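PDB 1I36: conserved protein from Methanothermobacter thermautotrophicus, which is of unknown function but binds NADP and resembles 3-hydroxyacid dehydrogenases in structure, so probably acts as an NADP-dependent oxidoreductase. Local coordinates for residues 110-115 against 121-126; 130-135 against 145-150; 169-174 against 240-245; 175-180 against 187-192. The protein carries 1 engineered substitution. All coordinates share one frame; numbering follows the deposited sequence.

Contact 1: 110-115 against 121-126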
loop_
_atom_site.group_PDB
_atom_site.type_symbol
_atom_site.label_atom_id
_atom_site.label_comp_id
_atom_site.label_asym_id
_atom_site.label_seq_id
_atom_site.Cartn_x
_atom_site.Cartn_y
_atom_site.Cartn_z
ATOM N N ALA A 110 -6.833 -25.781 -1.843
ATOM C CA ALA A 110 -5.866 -25.266 -2.836
ATOM C C ALA A 110 -6.378 -23.878 -3.226
ATOM O O ALA A 110 -7.575 -23.692 -3.347
ATOM C CB ALA A 110 -5.838 -26.177 -4.073
ATOM N N ALA A 111 -5.486 -22.916 -3.450
ATOM C CA ALA A 111 -5.912 -21.566 -3.846
ATOM C C ALA A 111 -5.027 -21.114 -5.011
ATOM O O ALA A 111 -3.790 -21.117 -4.906
ATOM C CB ALA A 111 -5.781 -20.582 -2.662
ATOM N N ILE A 112 -5.681 -20.725 -6.099
ATOM C CA ILE A 112 -5.022 -20.265 -7.316
ATOM C C ILE A 112 -4.576 -18.824 -7.049
ATOM O O ILE A 112 -5.393 -17.970 -6.704
ATOM C CB ILE A 112 -5.998 -20.326 -8.511
ATOM C CG1 ILE A 112 -6.259 -21.805 -8.852
ATOM C CG2 ILE A 112 -5.373 -19.642 -9.752
ATOM C CD1 ILE A 112 -7.329 -22.040 -9.945
ATOM N N MET A 113 -3.273 -18.591 -7.162
ATOM C CA MET A 113 -2.671 -17.287 -6.874
ATOM C C MET A 113 -2.348 -16.452 -8.107
ATOM O O MET A 113 -1.317 -15.788 -8.157
ATOM C CB MET A 113 -1.389 -17.502 -6.053
ATOM C CG MET A 113 -1.631 -18.181 -4.710
ATOM S SD MET A 113 -2.774 -17.209 -3.777
ATOM C CE MET A 113 -1.750 -15.933 -3.161
ATOM N N GLY A 114 -3.248 -16.447 -9.076
ATOM C CA GLY A 114 -3.008 -15.686 -10.281
ATOM C C GLY A 114 -4.120 -15.832 -11.296
ATOM O O GLY A 114 -5.275 -16.114 -10.944
ATOM N N SER A 115 -3.757 -15.637 -12.562
ATOM C CA SER A 115 -4.704 -15.722 -13.663
ATOM C C SER A 115 -4.554 -17.037 -14.430
ATOM O O SER A 115 -3.527 -17.267 -15.058
ATOM C CB SER A 115 -4.480 -14.540 -14.621
ATOM O OG SER A 115 -5.216 -14.698 -15.827
ATOM N N ALA A 121 -1.455 -23.644 -16.970
ATOM C CA ALA A 121 -1.142 -24.617 -15.932
ATOM C C ALA A 121 0.092 -24.272 -15.101
ATOM O O ALA A 121 0.362 -24.934 -14.097
ATOM C CB ALA A 121 -1.030 -26.016 -16.526
ATOM N N ASP A 122 0.831 -23.236 -15.511
ATOM C CA ASP A 122 2.023 -22.773 -14.782
ATOM C C ASP A 122 1.665 -21.917 -13.565
ATOM O O ASP A 122 2.536 -21.479 -12.807
ATOM C CB ASP A 122 2.912 -21.919 -15.689
ATOM C CG ASP A 122 3.721 -22.744 -16.651
ATOM O OD1 ASP A 122 3.658 -23.993 -16.582
ATOM O OD2 ASP A 122 4.445 -22.137 -17.462
ATOM N N ILE A 123 0.379 -21.677 -13.393
ATOM C CA ILE A 123 -0.094 -20.846 -12.303
ATOM C C ILE A 123 0.346 -21.366 -10.948
ATOM O O ILE A 123 0.400 -22.579 -10.741
ATOM C CB ILE A 123 -1.638 -20.713 -12.387
ATOM C CG1 ILE A 123 -2.122 -19.560 -11.526
ATOM C CG2 ILE A 123 -2.344 -22.038 -12.111
ATOM C CD1 ILE A 123 -1.541 -18.257 -11.948
ATOM N N ARG A 124 0.770 -20.458 -10.068
ATOM C CA ARG A 124 1.145 -20.864 -8.729
ATOM C C ARG A 124 -0.146 -21.188 -7.964
ATOM O O ARG A 124 -1.152 -20.443 -8.029
ATOM C CB ARG A 124 1.914 -19.760 -8.006
ATOM C CG ARG A 124 2.191 -20.002 -6.494
ATOM C CD ARG A 124 2.844 -21.356 -6.151
ATOM N NE ARG A 124 4.063 -21.675 -6.907
ATOM C CZ ARG A 124 5.291 -21.239 -6.611
ATOM N NH1 ARG A 124 5.486 -20.438 -5.570
ATOM N NH2 ARG A 124 6.339 -21.666 -7.322
ATOM N N ILE A 125 -0.136 -22.346 -7.305
ATOM C CA ILE A 125 -1.271 -22.753 -6.502
ATOM C C ILE A 125 -0.734 -22.993 -5.091
ATOM O O ILE A 125 0.234 -23.731 -4.918
ATOM C CB ILE A 125 -1.840 -24.080 -7.036
ATOM C CG1 ILE A 125 -2.445 -23.873 -8.416
ATOM C CG2 ILE A 125 -2.872 -24.681 -6.053
ATOM C CD1 ILE A 125 -2.782 -25.219 -9.080
ATOM N N ILE A 126 -1.326 -22.387 -4.080
ATOM C CA ILE A 126 -0.849 -22.688 -2.728
ATOM C C ILE A 126 -1.871 -23.680 -2.137
ATOM O O ILE A 126 -3.059 -23.634 -2.485
ATOM C CB ILE A 126 -0.644 -21.430 -1.846
ATOM C CG1 ILE A 126 -1.948 -20.654 -1.696
ATOM C CG2 ILE A 126 0.477 -20.523 -2.474
ATOM C CD1 ILE A 126 -1.862 -19.516 -0.617
#
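A111 and I126 face each other as a hydrogen-bonded antiparallel pair, where strands 106-112 and 124-128 form the antiparallel step of the Rossmann-type NADP-binding domain. Both backbone groups of A111 are satisfied by this one partner: its N donates to I126 O at 2.7 Å, and its O accepts I126 N at 2.9 Å, with I125 CA adding a CA-H...O contact. The next pair, I112 with I125, is non-hydrogen-bonded; I125 instead bonds through its backbone to N144 and E146. Beyond it M113 N reaches R124 O at 2.9 Å in a straight bond (165°), while M113 O takes R162 NH2 and the R124 guanidinium leads off to N144. The M113 side chain, bent at chi2 and chi3, lays SD 4.0 Å from I126 CD1, and both residues also pack on M192 of the second subunit. With an alanine at M113 the backbone bond could remain, but I126 and that neighbouring methionine would probably lose their thioether cover. On the other face I112, which touches the NADP, meets I123 at about a right angle, CG2 to CG1 at 3.7 Å. I123 CD1 ends 3.4 Å from G114 CA, where a CB would clash with it.

Contact 2: 130-135 against 145-150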
loop_
_atom_site.group_PDB
_atom_site.type_symbol
_atom_site.label_atom_id
_atom_site.label_comp_id
_atom_site.label_asym_id
_atom_site.label_seq_id
_atom_site.Cartn_x
_atom_site.Cartn_y
_atom_site.Cartn_z
ATOM N N ARG A 130 -3.160 -31.255 6.104
ATOM C CA ARG A 130 -2.210 -32.333 6.412
ATOM C C ARG A 130 -1.759 -33.088 5.197
ATOM O O ARG A 130 -0.650 -33.627 5.154
ATOM C CB ARG A 130 -2.817 -33.363 7.389
ATOM C CG ARG A 130 -3.176 -32.835 8.725
ATOM C CD ARG A 130 -3.628 -33.998 9.653
ATOM N NE ARG A 130 -2.568 -34.981 9.863
ATOM C CZ ARG A 130 -2.563 -36.182 9.306
ATOM N NH1 ARG A 130 -3.560 -36.541 8.517
ATOM N NH2 ARG A 130 -1.586 -37.035 9.568
ATOM N N ASP A 131 -2.659 -33.192 4.242
ATOM C CA ASP A 131 -2.389 -33.889 3.005
ATOM C C ASP A 131 -1.931 -32.983 1.870
ATOM O O ASP A 131 -1.885 -33.425 0.711
ATOM C CB ASP A 131 -3.660 -34.604 2.580
ATOM C CG ASP A 131 -4.160 -35.566 3.661
ATOM O OD1 ASP A 131 -3.581 -36.664 3.754
ATOM O OD2 ASP A 131 -5.075 -35.179 4.436
ATOM N N ALA A 132 -1.594 -31.731 2.182
ATOM C CA ALA A 132 -1.171 -30.780 1.136
ATOM C C ALA A 132 0.100 -31.246 0.397
ATOM O O ALA A 132 0.231 -31.108 -0.847
ATOM C CB ALA A 132 -0.968 -29.365 1.766
ATOM N N GLU A 133 1.045 -31.786 1.164
ATOM C CA GLU A 133 2.288 -32.309 0.603
ATOM C C GLU A 133 2.008 -33.416 -0.400
ATOM O O GLU A 133 2.693 -33.542 -1.413
ATOM C CB GLU A 133 3.165 -32.897 1.702
ATOM C CG GLU A 133 3.839 -31.904 2.602
ATOM C CD GLU A 133 4.845 -32.600 3.515
ATOM O OE1 GLU A 133 5.709 -33.350 2.986
ATOM O OE2 GLU A 133 4.749 -32.429 4.754
ATOM N N GLU A 134 0.976 -34.208 -0.138
ATOM C CA GLU A 134 0.624 -35.297 -1.037
ATOM C C GLU A 134 0.060 -34.757 -2.367
ATOM O O GLU A 134 0.374 -35.282 -3.445
ATOM C CB GLU A 134 -0.349 -36.245 -0.336
ATOM C CG GLU A 134 -0.748 -37.503 -1.115
ATOM C CD GLU A 134 0.402 -38.451 -1.429
ATOM O OE1 GLU A 134 1.394 -38.497 -0.647
ATOM O OE2 GLU A 134 0.297 -39.148 -2.469
ATOM N N PHE A 135 -0.718 -33.673 -2.298
ATOM C CA PHE A 135 -1.272 -33.034 -3.494
ATOM C C PHE A 135 -0.086 -32.428 -4.281
ATOM O O PHE A 135 -0.054 -32.474 -5.501
ATOM C CB PHE A 135 -2.228 -31.919 -3.042
ATOM C CG PHE A 135 -2.686 -30.989 -4.152
ATOM C CD1 PHE A 135 -3.247 -31.486 -5.325
ATOM C CD2 PHE A 135 -2.555 -29.610 -4.011
ATOM C CE1 PHE A 135 -3.664 -30.634 -6.330
ATOM C CE2 PHE A 135 -2.970 -28.754 -4.997
ATOM C CZ PHE A 135 -3.523 -29.252 -6.166
ATOM N N ILE A 145 2.607 -26.264 -7.482
ATOM C CA ILE A 145 1.978 -26.184 -6.158
ATOM C C ILE A 145 3.028 -25.907 -5.075
ATOM O O ILE A 145 4.174 -26.340 -5.173
ATOM C CB ILE A 145 1.273 -27.542 -5.834
ATOM C CG1 ILE A 145 0.175 -27.829 -6.870
ATOM C CG2 ILE A 145 0.635 -27.486 -4.411
ATOM C CD1 ILE A 145 -0.097 -29.367 -7.125
ATOM N N GLU A 146 2.618 -25.173 -4.056
ATOM C CA GLU A 146 3.468 -24.849 -2.929
ATOM C C GLU A 146 2.574 -24.989 -1.686
ATOM O O GLU A 146 1.418 -24.558 -1.692
ATOM C CB GLU A 146 3.974 -23.412 -3.060
ATOM C CG GLU A 146 4.698 -22.909 -1.863
ATOM C CD GLU A 146 5.178 -21.487 -2.072
ATOM O OE1 GLU A 146 4.329 -20.570 -2.054
ATOM O OE2 GLU A 146 6.398 -21.306 -2.284
ATOM N N VAL A 147 3.104 -25.613 -0.642
ATOM C CA VAL A 147 2.354 -25.814 0.603
ATOM C C VAL A 147 2.485 -24.584 1.506
ATOM O O VAL A 147 3.564 -24.054 1.660
ATOM C CB VAL A 147 2.887 -27.050 1.403
ATOM C CG1 VAL A 147 2.149 -27.181 2.801
ATOM C CG2 VAL A 147 2.699 -28.313 0.584
ATOM N N ARG A 148 1.383 -24.117 2.075
ATOM C CA ARG A 148 1.415 -22.974 2.999
ATOM C C ARG A 148 0.475 -23.304 4.150
ATOM O O ARG A 148 -0.403 -24.152 3.995
ATOM C CB ARG A 148 0.901 -21.695 2.302
ATOM C CG ARG A 148 1.801 -21.167 1.195
ATOM C CD ARG A 148 2.979 -20.439 1.795
ATOM N NE ARG A 148 3.947 -19.973 0.801
ATOM C CZ ARG A 148 4.929 -19.124 1.083
ATOM N NH1 ARG A 148 5.060 -18.655 2.320
ATOM N NH2 ARG A 148 5.801 -18.774 0.144
ATOM N N GLY A 149 0.608 -22.600 5.272
ATOM C CA GLY A 149 -0.280 -22.832 6.393
ATOM C C GLY A 149 -0.197 -24.241 6.960
ATOM O O GLY A 149 0.820 -24.924 6.785
ATOM N N ARG A 150 -1.257 -24.687 7.633
ATOM C CA ARG A 150 -1.261 -26.024 8.232
ATOM C C ARG A 150 -2.572 -26.791 8.031
ATOM O O ARG A 150 -2.569 -28.002 7.946
ATOM C CB ARG A 150 -1.043 -25.917 9.746
ATOM C CG ARG A 150 0.258 -25.269 10.170
ATOM C CD ARG A 150 0.362 -25.211 11.694
ATOM N NE ARG A 150 -0.717 -24.428 12.308
ATOM C CZ ARG A 150 -0.884 -24.285 13.624
ATOM N NH1 ARG A 150 -0.043 -24.874 14.478
ATOM N NH2 ARG A 150 -1.896 -23.561 14.094
#
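E146 OE1 accepts two bonds from one arginine: R148 NE at 2.9 Å (158°) and R148 NH2 at 3.2 Å. Both nitrogens come from the same face of the carboxylate, well out of its plane, whereas OE1 lies in the guanidinium plane. E146 and R148, on strand 144-147 and just past it, both start away from helix 132-136, and R148 also forms salt bridges to D188 and E191 of the second subunit. Toward the helix the strand offers I145 and V147, closing the beta-alpha-beta unit of strand 124-128, helix 132-136 and strand 144-147. The F135 ring, its CG trans to N across CA-CB (chi1 169°), turns one face to I145, whose CD1 makes a CH-pi contact 3.7 Å from the ring centroid and 17° off the normal. The same methyl lies 3.5 Å from F135 O. A leucine at F135 would probably lose this flat seat for I145 and leave a gap toward V108 and A127, which the ring also touches. One turn back, A132 CB rests 3.9 Å from V147 CG1, and V147 CG2 leans on the backbone at E133. Segment 145-150 thus meets the helix with apolar side chains, while the charges of E146 and R148 pair with each other and, through R148, with the second subunit.

Contact 3: 169-174 against 240-245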
loop_
_atom_site.group_PDB
_atom_site.type_symbol
_atom_site.label_atom_id
_atom_site.label_comp_id
_atom_site.label_asym_id
_atom_site.label_seq_id
_atom_site.Cartn_x
_atom_site.Cartn_y
_atom_site.Cartn_z
ATOM N N VAL A 169 -4.595 -0.986 -1.612
ATOM C CA VAL A 169 -3.529 -0.106 -2.112
ATOM C C VAL A 169 -3.975 0.586 -3.410
ATOM O O VAL A 169 -3.672 1.772 -3.631
ATOM C CB VAL A 169 -2.226 -0.915 -2.358
ATOM C CG1 VAL A 169 -1.188 -0.083 -3.126
ATOM C CG2 VAL A 169 -1.653 -1.376 -1.017
ATOM N N SER A 170 -4.658 -0.153 -4.287
ATOM C CA SER A 170 -5.178 0.420 -5.544
ATOM C C SER A 170 -6.153 1.550 -5.252
ATOM O O SER A 170 -6.154 2.586 -5.939
ATOM C CB SER A 170 -5.922 -0.642 -6.373
ATOM O OG SER A 170 -4.978 -1.532 -6.934
ATOM N N ALA A 171 -7.014 1.350 -4.261
ATOM C CA ALA A 171 -7.974 2.382 -3.898
ATOM C C ALA A 171 -7.274 3.603 -3.269
ATOM O O ALA A 171 -7.690 4.747 -3.495
ATOM C CB ALA A 171 -8.995 1.828 -2.932
ATOM N N LEU A 172 -6.289 3.339 -2.411
ATOM C CA LEU A 172 -5.543 4.405 -1.732
ATOM C C LEU A 172 -4.772 5.214 -2.775
ATOM O O LEU A 172 -4.749 6.457 -2.737
ATOM C CB LEU A 172 -4.564 3.825 -0.705
ATOM C CG LEU A 172 -5.161 3.180 0.550
ATOM C CD1 LEU A 172 -4.094 2.336 1.268
ATOM C CD2 LEU A 172 -5.727 4.252 1.521
ATOM N N LEU A 173 -4.193 4.507 -3.735
ATOM C CA LEU A 173 -3.439 5.158 -4.797
ATOM C C LEU A 173 -4.350 6.054 -5.614
ATOM O O LEU A 173 -4.030 7.223 -5.863
ATOM C CB LEU A 173 -2.814 4.142 -5.718
ATOM C CG LEU A 173 -1.952 4.796 -6.794
ATOM C CD1 LEU A 173 -0.669 5.359 -6.148
ATOM C CD2 LEU A 173 -1.602 3.762 -7.851
ATOM N N TRP A 174 -5.480 5.500 -6.037
ATOM C CA TRP A 174 -6.446 6.247 -6.830
ATOM C C TRP A 174 -6.913 7.524 -6.147
ATOM O O TRP A 174 -6.928 8.587 -6.765
ATOM C CB TRP A 174 -7.667 5.385 -7.174
ATOM C CG TRP A 174 -8.645 6.137 -8.043
ATOM C CD1 TRP A 174 -8.630 6.241 -9.408
ATOM C CD2 TRP A 174 -9.742 6.917 -7.594
ATOM N NE1 TRP A 174 -9.667 7.045 -9.829
ATOM C CE2 TRP A 174 -10.360 7.471 -8.734
ATOM C CE3 TRP A 174 -10.275 7.197 -6.338
ATOM C CZ2 TRP A 174 -11.473 8.286 -8.648
ATOM C CZ3 TRP A 174 -11.385 8.010 -6.256
ATOM C CH2 TRP A 174 -11.971 8.541 -7.396
ATOM N N THR A 240 -14.853 -1.037 4.036
ATOM C CA THR A 240 -15.982 -0.101 3.873
ATOM C C THR A 240 -15.585 1.082 2.965
ATOM O O THR A 240 -16.290 1.417 2.019
ATOM C CB THR A 240 -16.431 0.488 5.230
ATOM O OG1 THR A 240 -16.980 -0.551 6.047
ATOM C CG2 THR A 240 -17.488 1.551 5.040
ATOM N N CYS A 241 -14.459 1.718 3.272
ATOM C CA CYS A 241 -13.993 2.855 2.474
ATOM C C CYS A 241 -13.501 2.399 1.113
ATOM O O CYS A 241 -13.811 3.023 0.091
ATOM C CB CYS A 241 -12.896 3.610 3.226
ATOM S SG CYS A 241 -13.474 4.393 4.782
ATOM N N ILE A 242 -12.771 1.279 1.080
ATOM C CA ILE A 242 -12.255 0.749 -0.179
ATOM C C ILE A 242 -13.415 0.452 -1.131
ATOM O O ILE A 242 -13.333 0.753 -2.323
ATOM C CB ILE A 242 -11.377 -0.518 0.044
ATOM C CG1 ILE A 242 -10.084 -0.155 0.789
ATOM C CG2 ILE A 242 -11.001 -1.165 -1.284
ATOM C CD1 ILE A 242 -9.356 -1.389 1.359
ATOM N N ILE A 243 -14.491 -0.125 -0.595
ATOM C CA ILE A 243 -15.690 -0.450 -1.386
ATOM C C ILE A 243 -16.292 0.849 -1.954
ATOM O O ILE A 243 -16.678 0.900 -3.117
ATOM C CB ILE A 243 -16.743 -1.235 -0.529
ATOM C CG1 ILE A 243 -16.570 -2.753 -0.697
ATOM C CG2 ILE A 243 -18.169 -0.874 -0.925
ATOM C CD1 ILE A 243 -17.540 -3.571 0.187
ATOM N N ARG A 244 -16.327 1.901 -1.145
ATOM C CA ARG A 244 -16.849 3.185 -1.613
ATOM C C ARG A 244 -16.055 3.715 -2.823
ATOM O O ARG A 244 -16.650 4.261 -3.758
ATOM C CB ARG A 244 -16.871 4.209 -0.487
ATOM C CG ARG A 244 -17.821 3.849 0.648
ATOM C CD ARG A 244 -18.064 5.030 1.561
ATOM N NE ARG A 244 -18.621 6.124 0.777
ATOM C CZ ARG A 244 -18.482 7.419 1.049
ATOM N NH1 ARG A 244 -17.805 7.821 2.123
ATOM N NH2 ARG A 244 -18.951 8.315 0.183
ATOM N N ILE A 245 -14.730 3.510 -2.836
ATOM C CA ILE A 245 -13.902 3.955 -3.962
ATOM C C ILE A 245 -14.243 3.128 -5.208
ATOM O O ILE A 245 -14.425 3.677 -6.305
ATOM C CB ILE A 245 -12.368 3.812 -3.677
ATOM C CG1 ILE A 245 -11.908 4.796 -2.591
ATOM C CG2 ILE A 245 -11.569 3.990 -4.956
ATOM C CD1 ILE A 245 -11.944 6.249 -2.995
#
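The W174 indole is met on its six-membered ring by I245, which approaches obliquely. Two branches of the isoleucine share the task: I245 CG2 lies 3.7 Å from W174 CE3, and I245 CD1 lies 3.7 Å from W174 CZ3, so the methyls follow one bond of the ring. On the pyrrole side, W174 NE1 donates to Q261 O. L209 and A264 also pack against the tryptophan side chain. A chi1 of -178° sets W174 CG beside the carbonyl carbon, and from there the benzo edge carrying CE3 and CZ3 reaches I245. The isoleucine is folded to suit, for its chi2 of -68° bends CD1 over toward CZ3 instead of letting the chain run on extended. Segment 169-174 belongs to the long helix 154-182, which leads from the nucleotide-binding domain into the all-helical C-terminal domain, a region probably related to the C-terminal domains of the 6-phosphogluconate dehydrogenase clan. Here it packs on helix 238-249; the axes of segments 169-174 and 240-245 make 62° and approach to 9.4 Å. The buried A171 allows this closeness: its CB touches both I245 CG2, at 3.9 Å, and I242 CG2, at 4.0 Å, and its CA comes 5.9 Å from I242 CA. I242 has a second partner in M223 of helix 216-231. Next to A171 in the chain, L172 packs on G168 of the second subunit, and next to I242, C241 SG is joined by a disulfide to C241 SG of that subunit.

Contact 4: 175-180 against 187-192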
loop_
_atom_site.group_PDB
_atom_site.type_symbol
_atom_site.label_atom_id
_atom_site.label_comp_id
_atom_site.label_asym_id
_atom_site.label_seq_id
_atom_site.Cartn_x
_atom_site.Cartn_y
_atom_site.Cartn_z
ATOM N N GLU A 175 -7.320 7.431 -4.888
ATOM C CA GLU A 175 -7.775 8.619 -4.198
ATOM C C GLU A 175 -6.649 9.662 -4.051
ATOM O O GLU A 175 -6.877 10.861 -4.273
ATOM C CB GLU A 175 -8.386 8.283 -2.841
ATOM C CG GLU A 175 -8.775 9.532 -2.047
ATOM C CD GLU A 175 -9.776 9.273 -0.956
ATOM O OE1 GLU A 175 -9.374 8.971 0.182
ATOM O OE2 GLU A 175 -10.984 9.402 -1.231
ATOM N N THR A 176 -5.456 9.209 -3.684
ATOM C CA THR A 176 -4.303 10.104 -3.525
ATOM C C THR A 176 -3.971 10.823 -4.843
ATOM O O THR A 176 -3.784 12.045 -4.852
ATOM C CB THR A 176 -3.062 9.335 -3.039
ATOM O OG1 THR A 176 -3.304 8.869 -1.718
ATOM C CG2 THR A 176 -1.810 10.235 -3.010
ATOM N N LEU A 177 -3.963 10.080 -5.953
ATOM C CA LEU A 177 -3.639 10.653 -7.259
ATOM C C LEU A 177 -4.741 11.513 -7.875
ATOM O O LEU A 177 -4.461 12.431 -8.655
ATOM C CB LEU A 177 -3.191 9.577 -8.226
ATOM C CG LEU A 177 -1.888 8.891 -7.835
ATOM C CD1 LEU A 177 -1.540 7.840 -8.871
ATOM C CD2 LEU A 177 -0.767 9.919 -7.712
ATOM N N THR A 178 -5.989 11.213 -7.542
ATOM C CA THR A 178 -7.100 11.994 -8.039
ATOM C C THR A 178 -7.047 13.369 -7.353
ATOM O O THR A 178 -7.286 14.385 -7.993
ATOM C CB THR A 178 -8.451 11.280 -7.800
ATOM O OG1 THR A 178 -8.478 10.083 -8.589
ATOM C CG2 THR A 178 -9.611 12.175 -8.233
ATOM N N ALA A 179 -6.709 13.405 -6.066
ATOM C CA ALA A 179 -6.596 14.675 -5.380
ATOM C C ALA A 179 -5.390 15.412 -5.975
ATOM O O ALA A 179 -5.486 16.598 -6.259
ATOM C CB ALA A 179 -6.410 14.463 -3.890
ATOM N N ALA A 180 -4.267 14.702 -6.171
ATOM C CA ALA A 180 -3.047 15.278 -6.743
ATOM C C ALA A 180 -3.312 15.875 -8.114
ATOM O O ALA A 180 -2.765 16.928 -8.479
ATOM C CB ALA A 180 -1.938 14.206 -6.859
ATOM N N GLU A 187 2.166 13.887 -11.183
ATOM C CA GLU A 187 3.506 13.401 -11.525
ATOM C C GLU A 187 4.480 13.625 -10.384
ATOM O O GLU A 187 5.323 12.759 -10.078
ATOM C CB GLU A 187 4.038 14.103 -12.773
ATOM C CG GLU A 187 3.494 13.551 -14.070
ATOM C CD GLU A 187 3.753 12.051 -14.233
ATOM O OE1 GLU A 187 4.798 11.551 -13.751
ATOM O OE2 GLU A 187 2.899 11.381 -14.853
ATOM N N ASP A 188 4.361 14.782 -9.726
ATOM C CA ASP A 188 5.257 15.087 -8.608
ATOM C C ASP A 188 5.017 14.076 -7.490
ATOM O O ASP A 188 5.951 13.558 -6.892
ATOM C CB ASP A 188 5.025 16.520 -8.088
ATOM C CG ASP A 188 5.434 17.587 -9.097
ATOM O OD1 ASP A 188 6.507 17.468 -9.706
ATOM O OD2 ASP A 188 4.683 18.554 -9.275
ATOM N N VAL A 189 3.751 13.818 -7.181
ATOM C CA VAL A 189 3.474 12.849 -6.137
ATOM C C VAL A 189 4.028 11.483 -6.552
ATOM O O VAL A 189 4.698 10.819 -5.764
ATOM C CB VAL A 189 1.982 12.772 -5.823
ATOM C CG1 VAL A 189 1.711 11.647 -4.788
ATOM C CG2 VAL A 189 1.522 14.143 -5.241
ATOM N N LEU A 190 3.790 11.074 -7.796
ATOM C CA LEU A 190 4.313 9.777 -8.254
ATOM C C LEU A 190 5.828 9.681 -8.130
ATOM O O LEU A 190 6.363 8.680 -7.642
ATOM C CB LEU A 190 3.898 9.520 -9.695
ATOM C CG LEU A 190 2.461 9.057 -9.817
ATOM C CD1 LEU A 190 1.943 9.205 -11.252
ATOM C CD2 LEU A 190 2.422 7.594 -9.355
ATOM N N GLU A 191 6.531 10.746 -8.515
ATOM C CA GLU A 191 7.995 10.733 -8.412
ATOM C C GLU A 191 8.461 10.729 -6.982
ATOM O O GLU A 191 9.491 10.116 -6.656
ATOM C CB GLU A 191 8.620 11.918 -9.140
ATOM C CG GLU A 191 8.523 11.831 -10.661
ATOM C CD GLU A 191 9.164 13.035 -11.343
ATOM O OE1 GLU A 191 10.205 13.508 -10.830
ATOM O OE2 GLU A 191 8.626 13.502 -12.374
ATOM N N MET A 192 7.728 11.421 -6.112
ATOM C CA MET A 192 8.120 11.443 -4.707
ATOM C C MET A 192 7.897 10.065 -4.128
ATOM O O MET A 192 8.700 9.607 -3.334
ATOM C CB MET A 192 7.379 12.521 -3.903
ATOM C CG MET A 192 7.931 13.933 -4.130
ATOM S SD MET A 192 9.769 14.090 -4.088
ATOM C CE MET A 192 10.047 14.185 -5.754
#
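A180 and V189 form the close end of this contact, with A180 CB 3.8 Å from V189 CG2 and the two CA atoms 7.0 Å apart. L177 and L190 pack almost as tightly: their side chains cross at about a right angle, L177 CD2 lying 3.9 Å from L190 CG and L177 CD1 4.0 Å from L190 CD2. Packing eases toward T176, whose CG2 is 4.2 Å from V189 CG1. The valine serves both neighbours, since its chi1 of 175° aims CG2 at the alanine and CG1 at the threonine. T176 OG1 takes no part in this contact; it bonds back to L172 O within its own helix. These residues join the end of helix 154-182 to helix 186-194, which follows after a short turn; the axes of the two segments make 138°, roughly antiparallel, a helical hairpin in the C-terminal domain. The outer side of 187-192 is of another kind. There E187, D188 and E191 are partly exposed, E187 forming a salt bridge with R202 and the two others bonding to the second subunit. Held by aliphatic groups, with no polar bond between the two segments, the hairpin interior depends on shape and on burial from water, while the charged side chains of 187-192 bond on the outer side and to the second subunit.

Along the chain contact 1 closes first, a short loop around helix 116-119 that pairs strands 106-112 and 124-128. Contact 2 follows in series, closing the loop through helix 132-136 and adding strand 144-147 at the edge of the sheet. The two touch directly, I125 O lying 2.9 Å from E146 N. Helix 154-182 then carries the chain out of the nucleotide-binding domain. Contact 3 opens on it and closes only at helix 238-249, spanning most of the C-terminal domain; contact 4, which closes the short connection from helix 154-182 to helix 186-194, is nested inside that loop. Contacts 2 and 4 have centres about 42 Å apart, yet all four reach the second subunit.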